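Betaine aldehyde dehydrogenase (Staphylococcus aureus subsp. aureus COL, PDB 4QTO) catalyses the NAD-dependent oxidation of betaine aldehyde to glycine betaine, as a tetrameric member of the aldehyde dehydrogenase family. Local coordinates at residues T213-V216 against F217-E221; I451-A454 against Q455-A458; E359-N362 against K363-Y367; P473-A476 against Q477-W480; V321-S324 against I325-K328. All blocks are in the same frame, centred on the assembly; numbering follows the deposited sequence.

Contact 1. Residues T213-V216 against F217-E221; sequences TIRV and FELME
Glu218 OE1 takes a hydrogen bond of 2.8 Å from Arg215 NH1, and this bond is part of a salt bridge within the helical turn. The bond is bent, with an N-H...O angle of 143°. It uses the oxygen's anti lone pair, and OE1 stands out of the guanidinium plane; the planes of the two flat groups are 73° apart. A bend at chi2 (66°) brings the arginine back over the following turn, with its CD also 3.3 Å from Glu218 OE1. Leu219 CD2 lies over one guanidinium face, off toward its rim and 3.7 Å from Arg215 NH2. The other carboxylate oxygen, Glu218 OE2, goes to Ser32 N, so this acid ties the helix to the N-terminal part of the chain. Helix 211-223 is the connection in a beta-alpha-beta unit of the Rossmann-type domain, between parallel strands 200-204 and 230-232. Its buried flank is apolar: the methyl CE of Met220 sits 3.6 Å above the centre of the Phe217 ring, and Val216 CG1 packs 4.1 Å from Phe217 CD1. Thr213 O meets the same ring at its edge, in plane. That carbonyl also accepts from Phe217 N at 3.0 Å, while the ring also touches Leu201 and Met203 of one strand and Ile230 and Leu232 of the other.

Contact 2. Residues I451-A454 against Q455-A458; sequences IGKA and QRVA
Backbone bonds run regularly through this first part of helix 451-460: Ile451 O accepts from Gln455 N at 2.9 Å, Gly452 O from Arg456 N at 3.0 Å, and Ala454 O from Ala458 N at 2.8 Å. The non-bonded packing of Gln455 is less certain, as its side chain has two conformers. In one of them the methyl Ile451 CG2 touches the amide carbon Gln455 CD at 3.8 Å, and the chain, extended beyond CG, leans back past the carbonyl of Ile451, with its CG 3.2 Å from Ile451 O. In that conformer the amide end bonds to Gln455 of the second subunit, whose Ile451 also packs on this glutamine.

The arginine's guanidinium lies on the carbon part of the lysine. Arg456 folds back at chi3 (-63°) and lays one guanidinium face over Lys453 CA, which is 3.7 Å from Arg456 CZ; Arg456 NH2 comes 3.5 Å from Lys453 CB. Their charged ends part, Lys453 NZ standing 6.1 Å from Arg456 NH2. Lys453 NZ is salt-bridged to Asp291 and Arg456 NE to Glu428. The small Ala454 lies against Val446 and Ile468 of the flanking strands of a beta-alpha-beta unit. With an acid for each cation, the two like charges can share one helical turn, probably with little mutual repulsion, while the helix is moored to two neighbouring parts of the fold.

Contact 3. Residues E359-N362 against K363-Y367; sequences EHRN and KIESY
Ile364 packs against His360, one turn earlier in helix 358-373, and its atoms trace the contact. Its CB rests 3.5 Å from Arg361 O. CG1, turned anti to the carbonyl carbon (chi1 -66°), comes 3.4 Å from His360 O and reaches over one face of the imidazole, off toward the rim. At the end of the branch, CD1 touches His360 CD2 at 3.8 Å. The backbone beneath is bonded in the same register, Ile364 N giving its hydrogen to His360 O at 3.0 Å. Lys363 CE approaches the ring obliquely and more distantly, 4.2 Å from His360 ND1.

On the next flank the guanidinium of Arg361 and the carboxylate of Glu365 lie in nearly parallel but displaced planes, with Arg361 NE and Glu365 OE2 4.6 Å apart. Each polar end has another partner: Glu365 OE2 is salt-bridged to Arg384, and Arg361 NH1 bonds to Phe395 O. Ser366 OG turns back on its own helix, giving a bond of 2.6 Å to Lys363 O.

His360 NE2 bonds to Phe416 O, in the Glu-Glu-Val-Phe-Gly-Pro segment, a motif common in aldehyde dehydrogenases. A pair four residues apart marks one turn of an alpha helix, here with one flank buried; Trp180 edge-to-face with His360, Gln311 and a nearby glycol are consistent with that flank lying near the active-site region around the modified Cys313.

Contact 4. Residues P473-A476 against Q477-W480; sequences PYFA and QAPW
Gln477 crosses Phe475 at about a right angle, its amide oxygen OE1 3.6 Å from Phe475 CB. A bend at chi2 (78°) doubles the glutamine back toward the phenylalanine, and its NE2 is left to bond Asp148 and Glu94 of the fourth subunit. Phe475, in turn, sets CE1 3.7 Å from Ala478 CB. These residues span a type I beta turn, closed by Ala478 N to Phe475 O at 3.1 Å; the N-H is straight on target, but comes from well above the carbonyl plane. A water bridges the two arms of the turn, accepting from Phe475 N at 2.9 Å and donating to Ala478 O.

Trp480 meets the other end of the 473-476 segment. In one of two tyrosine conformers, Tyr474 CB touches Trp480 CE3 at 3.8 Å and the ring edge points at the face of the six-membered ring, T-shaped, planes 73° apart. His505 of the third subunit abuts the Phe475 ring.

Without helix or strand, the two segments are joined by one turn bond and a bridging water, and backbone bonds link Ala476 to Gly493 and Trp480 to Glu491. Gln477 NE2 reaches two acids of another subunit, while Trp480 NE1 stays within the chain, on Glu279.

Contact 5. Residues V321-S324 against I325-K328; sequences VQNS and IKDK
Val321 packs with both its methyl groups against the start of the helix that follows it. CG2 lies 3.8 Å from Ile325 CG1, and CG1 lies 3.7 Å from Lys326 CG, the valine crossing the aliphatic lysine chain at about a right angle. Ile325 takes part through its longer branch: with chi1 at 60°, CG1 stands between the backbone N and the carbonyl carbon and so lies back along the chain, also 3.6 Å from Gln322 O. That carbonyl accepts from Ile325 N at 3.0 Å, though the donor sits 43° out of its plane. Here strand 318-322, bonded between the parallel strands 285-288 and 419-425 of the seven-stranded sheet, passes straight into helix 323-337. Gln322 bonds to Asp290 N through OE1 and to Glu426 O through NE2, in the loops that follow the two neighbouring strands.

The outer side of the turn is looser. Lys326 N makes a weak bond of 3.2 Å to Asn323 O. The next helical link is wet: a water donates to Asn323 O at 2.8 Å and accepts from Asp327 N at 3.0 Å, standing where a direct backbone bond would otherwise close the turn. Asn323 and Lys326 run side by side, but only as near as 4.2 Å between Asn323 OD1 and Lys326 CD. Their ends have other partners, Asn323 ND2 bonding to Glu426 and Lys326 NZ forming a salt bridge with Glu330. Ser324 OG bonds to Asp290.

Overall arrangement
Contacts 1 and 4 are buried, contacts 2 and 3 half so, and contact 5 is at the surface. Contacts 1 and 2 each sit on the helix of a beta-alpha-beta unit, but of different sheets, with centres about 44 Å apart on opposite sides of the chain's centre. Contacts 2 and 5 belong to elements of one seven-stranded sheet, their nearest atoms about 5 Å apart. Only contacts 2 and 4 touch other subunits, and both meet the third. Chemistry follows place: contact 1 joins a salt bridge to an apolar flank, contacts 2, 3 and 5 send charges to outside partners, contact 4 is rich in aromatic rings, and water enters both contacts 4 and 5.

Contact 1. Residues T213-V216 against F217-E221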
loop_
_atom_site.group_PDB
_atom_site.type_symbol
_atom_site.label_atom_id
_atom_site.label_comp_id
_atom_site.label_asym_id
_atom_site.label_seq_id
_atom_site.Cartn_x
_atom_site.Cartn_y
_atom_site.Cartn_z
ATOM N N THR A 213 15.285 -29.727 -10.681
ATOM C CA THR A 213 15.958 -28.745 -9.819
ATOM C C THR A 213 17.439 -28.591 -10.248
ATOM O O THR A 213 17.988 -27.490 -10.319
ATOM C CB THR A 213 15.766 -29.058 -8.328
ATOM O OG1 THR A 213 14.354 -29.155 -8.035
ATOM C CG2 THR A 213 16.386 -27.980 -7.463
ATOM N N ILE A 214 18.083 -29.714 -10.530
ATOM C CA ILE A 214 19.431 -29.670 -11.078
ATOM C C ILE A 214 19.377 -28.856 -12.376
ATOM O O ILE A 214 20.211 -27.970 -12.599
ATOM C CB ILE A 214 19.953 -31.099 -11.360
ATOM C CG1 ILE A 214 20.210 -31.853 -10.050
ATOM C CG2 ILE A 214 21.242 -31.029 -12.178
ATOM C CD1 ILE A 214 20.445 -33.342 -10.250
ATOM N N ARG A 215 18.389 -29.130 -13.243
ATOM C CA ARG A 215 18.322 -28.406 -14.537
ATOM C C ARG A 215 18.146 -26.916 -14.336
ATOM O O ARG A 215 18.824 -26.123 -15.020
ATOM C CB ARG A 215 17.225 -28.981 -15.439
ATOM C CG ARG A 215 17.188 -28.385 -16.828
ATOM C CD ARG A 215 18.433 -28.738 -17.625
ATOM N NE ARG A 215 18.348 -28.157 -18.984
ATOM C CZ ARG A 215 19.203 -27.285 -19.500
ATOM N NH1 ARG A 215 20.324 -26.935 -18.866
ATOM N NH2 ARG A 215 18.976 -26.803 -20.717
ATOM N N VAL A 216 17.272 -26.505 -13.412
ATOM C CA VAL A 216 17.059 -25.064 -13.217
ATOM C C VAL A 216 18.341 -24.402 -12.674
ATOM O O VAL A 216 18.613 -23.242 -13.009
ATOM C CB VAL A 216 15.797 -24.719 -12.398
ATOM C CG1 VAL A 216 16.026 -24.909 -10.909
ATOM C CG2 VAL A 216 15.410 -23.306 -12.695
ATOM N N PHE A 217 19.120 -25.109 -11.836
ATOM C CA PHE A 217 20.402 -24.569 -11.385
ATOM C C PHE A 217 21.357 -24.372 -12.572
ATOM O O PHE A 217 22.079 -23.372 -12.625
ATOM C CB PHE A 217 21.023 -25.359 -10.257
ATOM C CG PHE A 217 20.596 -24.862 -8.913
ATOM C CD1 PHE A 217 19.335 -25.149 -8.425
ATOM C CD2 PHE A 217 21.451 -24.068 -8.179
ATOM C CE1 PHE A 217 18.928 -24.630 -7.203
ATOM C CE2 PHE A 217 21.063 -23.574 -6.940
ATOM C CZ PHE A 217 19.813 -23.847 -6.461
ATOM N N GLU A 218 21.371 -25.320 -13.513
ATOM C CA GLU A 218 22.181 -25.127 -14.747
ATOM C C GLU A 218 21.723 -23.843 -15.456
ATOM O O GLU A 218 22.548 -23.033 -15.883
ATOM C CB GLU A 218 22.044 -26.306 -15.699
ATOM C CG GLU A 218 22.605 -27.625 -15.158
ATOM C CD GLU A 218 22.459 -28.772 -16.127
ATOM O OE1 GLU A 218 21.650 -28.659 -17.098
ATOM O OE2 GLU A 218 23.172 -29.779 -15.930
ATOM N N LEU A 219 20.409 -23.659 -15.590
ATOM C CA LEU A 219 19.883 -22.465 -16.272
ATOM C C LEU A 219 20.199 -21.161 -15.528
ATOM O O LEU A 219 20.525 -20.142 -16.143
ATOM C CB LEU A 219 18.376 -22.609 -16.523
ATOM C CG LEU A 219 17.961 -23.794 -17.388
ATOM C CD1 LEU A 219 16.447 -23.908 -17.453
ATOM C CD2 LEU A 219 18.545 -23.689 -18.796
ATOM N N MET A 220 20.079 -21.185 -14.201
ATOM C CA MET A 220 20.438 -20.004 -13.399
ATOM C C MET A 220 21.916 -19.653 -13.545
ATOM O O MET A 220 22.287 -18.477 -13.650
ATOM C CB MET A 220 20.066 -20.202 -11.943
ATOM C CG MET A 220 18.557 -20.197 -11.774
ATOM S SD MET A 220 18.068 -20.106 -10.027
ATOM C CE MET A 220 18.467 -21.736 -9.546
ATOM N N GLU A 221 22.766 -20.660 -13.562
ATOM C CA GLU A 221 24.196 -20.411 -13.792
ATOM C C GLU A 221 24.450 -19.720 -15.138
ATOM O O GLU A 221 25.301 -18.841 -15.233
ATOM C CB GLU A 221 24.994 -21.716 -13.705
ATOM C CG GLU A 221 26.491 -21.520 -13.986
ATOM C CD GLU A 221 27.293 -22.787 -13.795
ATOM O OE1 GLU A 221 26.837 -23.853 -14.269
ATOM O OE2 GLU A 221 28.421 -22.679 -13.185
#

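Contact 2. Residues I451-A454 against Q455-A458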
loop_
_atom_site.group_PDB
_atom_site.type_symbol
_atom_site.label_atom_id
_atom_site.label_comp_id
_atom_site.label_asym_id
_atom_site.label_seq_id
_atom_site.Cartn_x
_atom_site.Cartn_y
_atom_site.Cartn_z
ATOM N N ILE A 451 -24.523 -17.534 -5.458
ATOM C CA ILE A 451 -23.224 -16.908 -5.172
ATOM C C ILE A 451 -23.196 -16.212 -3.804
ATOM O O ILE A 451 -22.176 -16.214 -3.110
ATOM C CB ILE A 451 -22.786 -15.961 -6.324
ATOM C CG1 ILE A 451 -22.860 -16.694 -7.688
ATOM C CG2 ILE A 451 -21.403 -15.394 -6.039
ATOM C CD1 ILE A 451 -22.069 -17.984 -7.745
ATOM N N GLY A 452 -24.329 -15.641 -3.381
ATOM C CA GLY A 452 -24.387 -15.036 -2.047
ATOM C C GLY A 452 -24.111 -16.063 -0.958
ATOM O O GLY A 452 -23.378 -15.802 0.009
ATOM N N LYS A 453 -24.705 -17.246 -1.096
ATOM C CA LYS A 453 -24.470 -18.322 -0.124
ATOM C C LYS A 453 -23.011 -18.781 -0.160
ATOM O O LYS A 453 -22.376 -18.982 0.875
ATOM C CB LYS A 453 -25.412 -19.512 -0.385
ATOM C CG LYS A 453 -25.172 -20.682 0.574
ATOM C CD LYS A 453 -26.297 -21.713 0.500
ATOM C CE LYS A 453 -26.294 -22.435 -0.832
ATOM N NZ LYS A 453 -27.537 -23.255 -0.995
ATOM N N ALA A 454 -22.485 -18.979 -1.367
ATOM C CA ALA A 454 -21.095 -19.404 -1.504
ATOM C C ALA A 454 -20.153 -18.414 -0.834
ATOM O O ALA A 454 -19.179 -18.827 -0.157
ATOM C CB ALA A 454 -20.722 -19.583 -2.948
ATOM N N GLN A 455 -20.424 -17.122 -1.006
ATOM C CA GLN A 455 -19.613 -16.067 -0.379
ATOM C C GLN A 455 -19.730 -16.126 1.164
ATOM O O GLN A 455 -18.737 -15.974 1.866
ATOM C CB GLN A 455 -20.004 -14.697 -0.942
ATOM C CG GLN A 455 -19.546 -14.543 -2.400
ATOM C CD GLN A 455 -20.031 -13.314 -3.113
ATOM O OE1 GLN A 455 -19.230 -12.648 -3.781
ATOM N NE2 GLN A 455 -21.341 -13.012 -3.017
ATOM N N ARG A 456 -20.932 -16.370 1.696
ATOM C CA ARG A 456 -21.099 -16.495 3.148
ATOM C C ARG A 456 -20.266 -17.641 3.696
ATOM O O ARG A 456 -19.598 -17.530 4.737
ATOM C CB ARG A 456 -22.540 -16.783 3.587
ATOM C CG ARG A 456 -23.501 -15.644 3.490
ATOM C CD ARG A 456 -24.758 -15.981 4.304
ATOM N NE ARG A 456 -25.490 -17.161 3.795
ATOM C CZ ARG A 456 -26.382 -17.140 2.808
ATOM N NH1 ARG A 456 -26.679 -16.030 2.131
ATOM N NH2 ARG A 456 -27.032 -18.246 2.481
ATOM N N VAL A 457 -20.329 -18.770 3.009
ATOM C CA VAL A 457 -19.564 -19.932 3.434
ATOM C C VAL A 457 -18.061 -19.623 3.329
ATOM O O VAL A 457 -17.282 -19.884 4.261
ATOM C CB VAL A 457 -19.954 -21.175 2.626
ATOM C CG1 VAL A 457 -19.030 -22.338 2.903
ATOM C CG2 VAL A 457 -21.402 -21.535 2.919
ATOM N N ALA A 458 -17.622 -19.073 2.203
ATOM C CA ALA A 458 -16.190 -18.783 2.033
ATOM C C ALA A 458 -15.639 -17.897 3.151
ATOM O O ALA A 458 -14.522 -18.103 3.604
ATOM C CB ALA A 458 -15.936 -18.138 0.684
#

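Contact 3. Residues E359-N362 against K363-Y367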
loop_
_atom_site.group_PDB
_atom_site.type_symbol
_atom_site.label_atom_id
_atom_site.label_comp_id
_atom_site.label_asym_id
_atom_site.label_seq_id
_atom_site.Cartn_x
_atom_site.Cartn_y
_atom_site.Cartn_z
ATOM N N GLU A 359 7.308 -46.649 -0.657
ATOM C CA GLU A 359 6.980 -46.260 0.702
ATOM C C GLU A 359 5.663 -45.492 0.742
ATOM O O GLU A 359 4.829 -45.708 1.632
ATOM C CB GLU A 359 8.078 -45.392 1.307
ATOM C CG GLU A 359 9.406 -46.098 1.538
ATOM C CD GLU A 359 10.131 -46.533 0.258
ATOM O OE1 GLU A 359 10.732 -47.629 0.273
ATOM O OE2 GLU A 359 10.082 -45.814 -0.766
ATOM N N HIS A 360 5.468 -44.607 -0.226
ATOM C CA HIS A 360 4.238 -43.815 -0.253
ATOM C C HIS A 360 3.039 -44.684 -0.591
ATOM O O HIS A 360 1.970 -44.559 0.026
ATOM C CB HIS A 360 4.353 -42.610 -1.199
ATOM C CG HIS A 360 3.264 -41.618 -0.991
ATOM N ND1 HIS A 360 3.038 -41.038 0.237
ATOM C CD2 HIS A 360 2.312 -41.128 -1.820
ATOM C CE1 HIS A 360 2.005 -40.220 0.156
ATOM N NE2 HIS A 360 1.546 -40.254 -1.080
ATOM N N ARG A 361 3.193 -45.571 -1.562
ATOM C CA ARG A 361 2.107 -46.465 -1.902
ATOM C C ARG A 361 1.741 -47.337 -0.691
ATOM O O ARG A 361 0.553 -47.551 -0.391
ATOM C CB ARG A 361 2.425 -47.345 -3.104
ATOM C CG ARG A 361 1.236 -48.267 -3.391
ATOM C CD ARG A 361 1.255 -48.890 -4.766
ATOM N NE ARG A 361 2.382 -49.780 -4.957
ATOM C CZ ARG A 361 2.548 -50.567 -6.026
ATOM N NH1 ARG A 361 1.643 -50.619 -7.028
ATOM N NH2 ARG A 361 3.621 -51.324 -6.082
ATOM N N ASN A 362 2.749 -47.829 0.026
ATOM C CA ASN A 362 2.479 -48.639 1.216
ATOM C C ASN A 362 1.700 -47.844 2.272
ATOM O O ASN A 362 0.810 -48.397 2.940
ATOM C CB ASN A 362 3.784 -49.174 1.819
ATOM C CG ASN A 362 4.448 -50.211 0.939
ATOM O OD1 ASN A 362 3.819 -50.796 0.055
ATOM N ND2 ASN A 362 5.706 -50.484 1.215
ATOM N N LYS A 363 2.006 -46.556 2.410
ATOM C CA LYS A 363 1.309 -45.712 3.369
ATOM C C LYS A 363 -0.166 -45.562 2.971
ATOM O O LYS A 363 -1.064 -45.650 3.813
ATOM C CB LYS A 363 1.970 -44.335 3.450
ATOM C CG LYS A 363 1.451 -43.489 4.599
ATOM C CD LYS A 363 1.884 -42.028 4.498
ATOM C CE LYS A 363 3.384 -41.834 4.345
ATOM N NZ LYS A 363 4.164 -42.360 5.492
ATOM N N ILE A 364 -0.409 -45.343 1.680
ATOM C CA ILE A 364 -1.778 -45.208 1.181
ATOM C C ILE A 364 -2.525 -46.518 1.455
ATOM O O ILE A 364 -3.667 -46.530 1.942
ATOM C CB ILE A 364 -1.788 -44.891 -0.325
ATOM C CG1 ILE A 364 -1.172 -43.513 -0.568
ATOM C CG2 ILE A 364 -3.211 -44.959 -0.853
ATOM C CD1 ILE A 364 -0.795 -43.249 -2.019
ATOM N N GLU A 365 -1.885 -47.637 1.152
ATOM C CA GLU A 365 -2.492 -48.946 1.400
ATOM C C GLU A 365 -2.858 -49.159 2.855
ATOM O O GLU A 365 -3.951 -49.701 3.176
ATOM C CB GLU A 365 -1.560 -50.080 0.956
ATOM C CG GLU A 365 -1.497 -50.125 -0.544
ATOM C CD GLU A 365 -0.529 -51.150 -1.108
ATOM O OE1 GLU A 365 0.567 -51.394 -0.544
ATOM O OE2 GLU A 365 -0.855 -51.631 -2.206
ATOM N N SER A 366 -1.982 -48.743 3.757
ATOM C CA SER A 366 -2.257 -48.903 5.170
ATOM C C SER A 366 -3.500 -48.116 5.585
ATOM O O SER A 366 -4.211 -48.495 6.510
ATOM C CB SER A 366 -1.049 -48.493 6.027
ATOM O OG SER A 366 -0.857 -47.090 6.011
ATOM N N TYR A 367 -3.747 -46.974 4.930
ATOM C CA TYR A 367 -4.931 -46.188 5.251
ATOM C C TYR A 367 -6.235 -46.897 4.890
ATOM O O TYR A 367 -7.269 -46.641 5.508
ATOM C CB TYR A 367 -4.857 -44.790 4.632
ATOM C CG TYR A 367 -4.208 -43.800 5.533
ATOM C CD1 TYR A 367 -4.868 -43.357 6.691
ATOM C CD2 TYR A 367 -2.967 -43.233 5.230
ATOM C CE1 TYR A 367 -4.306 -42.414 7.534
ATOM C CE2 TYR A 367 -2.394 -42.288 6.074
ATOM C CZ TYR A 367 -3.063 -41.878 7.219
ATOM O OH TYR A 367 -2.473 -40.933 8.052
#

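Contact 4. Residues P473-A476 against Q477-W480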
loop_
_atom_site.group_PDB
_atom_site.type_symbol
_atom_site.label_atom_id
_atom_site.label_comp_id
_atom_site.label_asym_id
_atom_site.label_seq_id
_atom_site.Cartn_x
_atom_site.Cartn_y
_atom_site.Cartn_z
ATOM N N PRO A 473 -7.251 -23.635 -8.662
ATOM C CA PRO A 473 -6.456 -22.474 -9.091
ATOM C C PRO A 473 -5.553 -21.805 -8.078
ATOM O O PRO A 473 -5.946 -21.522 -6.955
ATOM C CB PRO A 473 -7.533 -21.456 -9.507
ATOM C CG PRO A 473 -8.694 -22.243 -9.902
ATOM C CD PRO A 473 -8.659 -23.514 -9.080
ATOM N N TYR A 474 -4.312 -21.559 -8.497
ATOM C CA TYR A 474 -3.342 -20.776 -7.720
ATOM C C TYR A 474 -2.543 -20.011 -8.779
ATOM O O TYR A 474 -2.493 -20.425 -9.959
ATOM C CB TYR A 474 -2.420 -21.611 -6.826
ATOM C CG TYR A 474 -1.763 -22.805 -7.497
ATOM C CD1 TYR A 474 -0.747 -22.664 -8.441
ATOM C CD2 TYR A 474 -2.193 -24.092 -7.191
ATOM C CE1 TYR A 474 -0.196 -23.777 -9.071
ATOM C CE2 TYR A 474 -1.637 -25.203 -7.798
ATOM C CZ TYR A 474 -0.641 -25.040 -8.734
ATOM O OH TYR A 474 -0.100 -26.145 -9.361
ATOM N N PHE A 475 -1.975 -18.876 -8.391
ATOM C CA PHE A 475 -1.190 -18.089 -9.324
ATOM C C PHE A 475 -0.311 -17.098 -8.566
ATOM O O PHE A 475 -0.608 -16.724 -7.424
ATOM C CB PHE A 475 -2.052 -17.380 -10.409
ATOM C CG PHE A 475 -3.328 -16.781 -9.902
ATOM C CD1 PHE A 475 -3.351 -15.620 -9.166
ATOM C CD2 PHE A 475 -4.545 -17.385 -10.188
ATOM C CE1 PHE A 475 -4.534 -15.083 -8.704
ATOM C CE2 PHE A 475 -5.725 -16.850 -9.728
ATOM C CZ PHE A 475 -5.738 -15.678 -9.011
ATOM N N ALA A 476 0.766 -16.669 -9.238
ATOM C CA ALA A 476 1.784 -15.836 -8.612
ATOM C C ALA A 476 1.268 -14.524 -8.046
ATOM O O ALA A 476 1.824 -14.003 -7.090
ATOM C CB ALA A 476 2.893 -15.567 -9.605
ATOM N N GLN A 477 0.163 -14.030 -8.598
ATOM C CA GLN A 477 -0.387 -12.761 -8.131
ATOM C C GLN A 477 -1.044 -12.792 -6.738
ATOM O O GLN A 477 -1.212 -11.718 -6.143
ATOM C CB GLN A 477 -1.396 -12.227 -9.143
ATOM C CG GLN A 477 -0.801 -11.799 -10.506
ATOM C CD GLN A 477 -0.460 -12.935 -11.491
ATOM O OE1 GLN A 477 -0.741 -14.123 -11.271
ATOM N NE2 GLN A 477 0.155 -12.550 -12.609
ATOM N N ALA A 478 -1.365 -13.975 -6.230
ATOM C CA ALA A 478 -2.098 -14.088 -4.940
ATOM C C ALA A 478 -1.375 -15.009 -3.976
ATOM O O ALA A 478 -0.887 -16.064 -4.380
ATOM C CB ALA A 478 -3.498 -14.630 -5.213
ATOM N N PRO A 479 -1.351 -14.673 -2.684
ATOM C CA PRO A 479 -0.660 -15.487 -1.680
ATOM C C PRO A 479 -1.348 -16.800 -1.404
ATOM O O PRO A 479 -2.584 -16.892 -1.469
ATOM C CB PRO A 479 -0.695 -14.616 -0.440
ATOM C CG PRO A 479 -1.951 -13.804 -0.604
ATOM C CD PRO A 479 -1.955 -13.464 -2.094
ATOM N N TRP A 480 -0.530 -17.807 -1.139
ATOM C CA TRP A 480 -0.954 -19.186 -0.891
ATOM C C TRP A 480 -0.326 -19.687 0.399
ATOM O O TRP A 480 0.893 -19.529 0.596
ATOM C CB TRP A 480 -0.448 -20.031 -2.041
ATOM C CG TRP A 480 -0.690 -21.500 -1.924
ATOM C CD1 TRP A 480 0.100 -22.426 -1.305
ATOM C CD2 TRP A 480 -1.852 -22.201 -2.383
ATOM N NE1 TRP A 480 -0.489 -23.656 -1.369
ATOM C CE2 TRP A 480 -1.685 -23.553 -2.035
ATOM C CE3 TRP A 480 -3.008 -21.815 -3.077
ATOM C CZ2 TRP A 480 -2.640 -24.520 -2.345
ATOM C CZ3 TRP A 480 -3.938 -22.762 -3.401
ATOM C CH2 TRP A 480 -3.756 -24.117 -3.033
HETATM O O HOH W 1 -2.373 -18.278 -5.599
#

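Contact 5. Residues V321-S324 against I325-K328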
loop_
_atom_site.group_PDB
_atom_site.type_symbol
_atom_site.label_atom_id
_atom_site.label_comp_id
_atom_site.label_asym_id
_atom_site.label_seq_id
_atom_site.Cartn_x
_atom_site.Cartn_y
_atom_site.Cartn_z
ATOM N N VAL A 321 -21.010 -33.129 0.955
ATOM C CA VAL A 321 -22.116 -32.977 -0.006
ATOM C C VAL A 321 -23.444 -32.902 0.740
ATOM O O VAL A 321 -23.684 -33.610 1.740
ATOM C CB VAL A 321 -22.111 -34.118 -1.061
ATOM C CG1 VAL A 321 -22.268 -35.478 -0.419
ATOM C CG2 VAL A 321 -23.192 -33.889 -2.111
ATOM N N GLN A 322 -24.313 -32.021 0.298
ATOM C CA GLN A 322 -25.577 -31.839 0.984
ATOM C C GLN A 322 -26.377 -33.155 1.004
ATOM O O GLN A 322 -26.452 -33.827 -0.013
ATOM C CB GLN A 322 -26.348 -30.639 0.393
ATOM C CG GLN A 322 -27.451 -30.175 1.305
ATOM C CD GLN A 322 -27.813 -28.716 1.078
ATOM O OE1 GLN A 322 -27.607 -28.133 0.004
ATOM N NE2 GLN A 322 -28.296 -28.079 2.137
ATOM N N ASN A 323 -26.958 -33.487 2.170
ATOM C CA ASN A 323 -27.659 -34.750 2.326
ATOM C C ASN A 323 -28.681 -35.024 1.251
ATOM O O ASN A 323 -28.845 -36.184 0.808
ATOM C CB ASN A 323 -28.327 -34.848 3.705
ATOM C CG ASN A 323 -27.325 -35.066 4.824
ATOM O OD1 ASN A 323 -26.296 -35.734 4.639
ATOM N ND2 ASN A 323 -27.632 -34.533 6.000
ATOM N N SER A 324 -29.393 -33.987 0.839
ATOM C CA SER A 324 -30.422 -34.121 -0.173
ATOM C C SER A 324 -29.970 -34.692 -1.509
ATOM O O SER A 324 -30.767 -35.322 -2.222
ATOM C CB SER A 324 -31.101 -32.751 -0.376
ATOM O OG SER A 324 -30.119 -31.780 -0.686
ATOM N N ILE A 325 -28.706 -34.458 -1.874
ATOM C CA ILE A 325 -28.144 -34.971 -3.124
ATOM C C ILE A 325 -26.995 -35.955 -2.926
ATOM O O ILE A 325 -26.333 -36.326 -3.897
ATOM C CB ILE A 325 -27.698 -33.855 -4.079
ATOM C CG1 ILE A 325 -26.623 -32.933 -3.487
ATOM C CG2 ILE A 325 -28.914 -33.052 -4.532
ATOM C CD1 ILE A 325 -25.759 -32.223 -4.516
ATOM N N LYS A 326 -26.774 -36.377 -1.686
ATOM C CA LYS A 326 -25.635 -37.239 -1.401
ATOM C C LYS A 326 -25.671 -38.550 -2.164
ATOM O O LYS A 326 -24.665 -38.950 -2.731
ATOM C CB LYS A 326 -25.552 -37.476 0.104
ATOM C CG LYS A 326 -24.425 -38.373 0.526
ATOM C CD LYS A 326 -24.379 -38.367 2.041
ATOM C CE LYS A 326 -23.349 -39.302 2.589
ATOM N NZ LYS A 326 -23.791 -40.707 2.418
ATOM N N ASP A 327 -26.819 -39.223 -2.200
ATOM C CA ASP A 327 -26.910 -40.487 -2.936
ATOM C C ASP A 327 -26.674 -40.307 -4.454
ATOM O O ASP A 327 -25.938 -41.063 -5.068
ATOM C CB ASP A 327 -28.224 -41.170 -2.640
ATOM C CG ASP A 327 -28.339 -41.605 -1.200
ATOM O OD1 ASP A 327 -27.292 -41.805 -0.535
ATOM O OD2 ASP A 327 -29.465 -41.832 -0.737
ATOM N N LYS A 328 -27.306 -39.287 -5.042
ATOM C CA LYS A 328 -27.141 -38.955 -6.461
ATOM C C LYS A 328 -25.662 -38.669 -6.754
ATOM O O LYS A 328 -25.078 -39.148 -7.749
ATOM C CB LYS A 328 -27.977 -37.690 -6.746
ATOM C CG LYS A 328 -27.937 -37.148 -8.155
ATOM C CD LYS A 328 -28.607 -35.799 -8.264
ATOM C CE LYS A 328 -28.580 -35.309 -9.694
ATOM N NZ LYS A 328 -29.264 -33.997 -9.863
HETATM O O HOH W 2 -29.414 -38.251 -1.055
#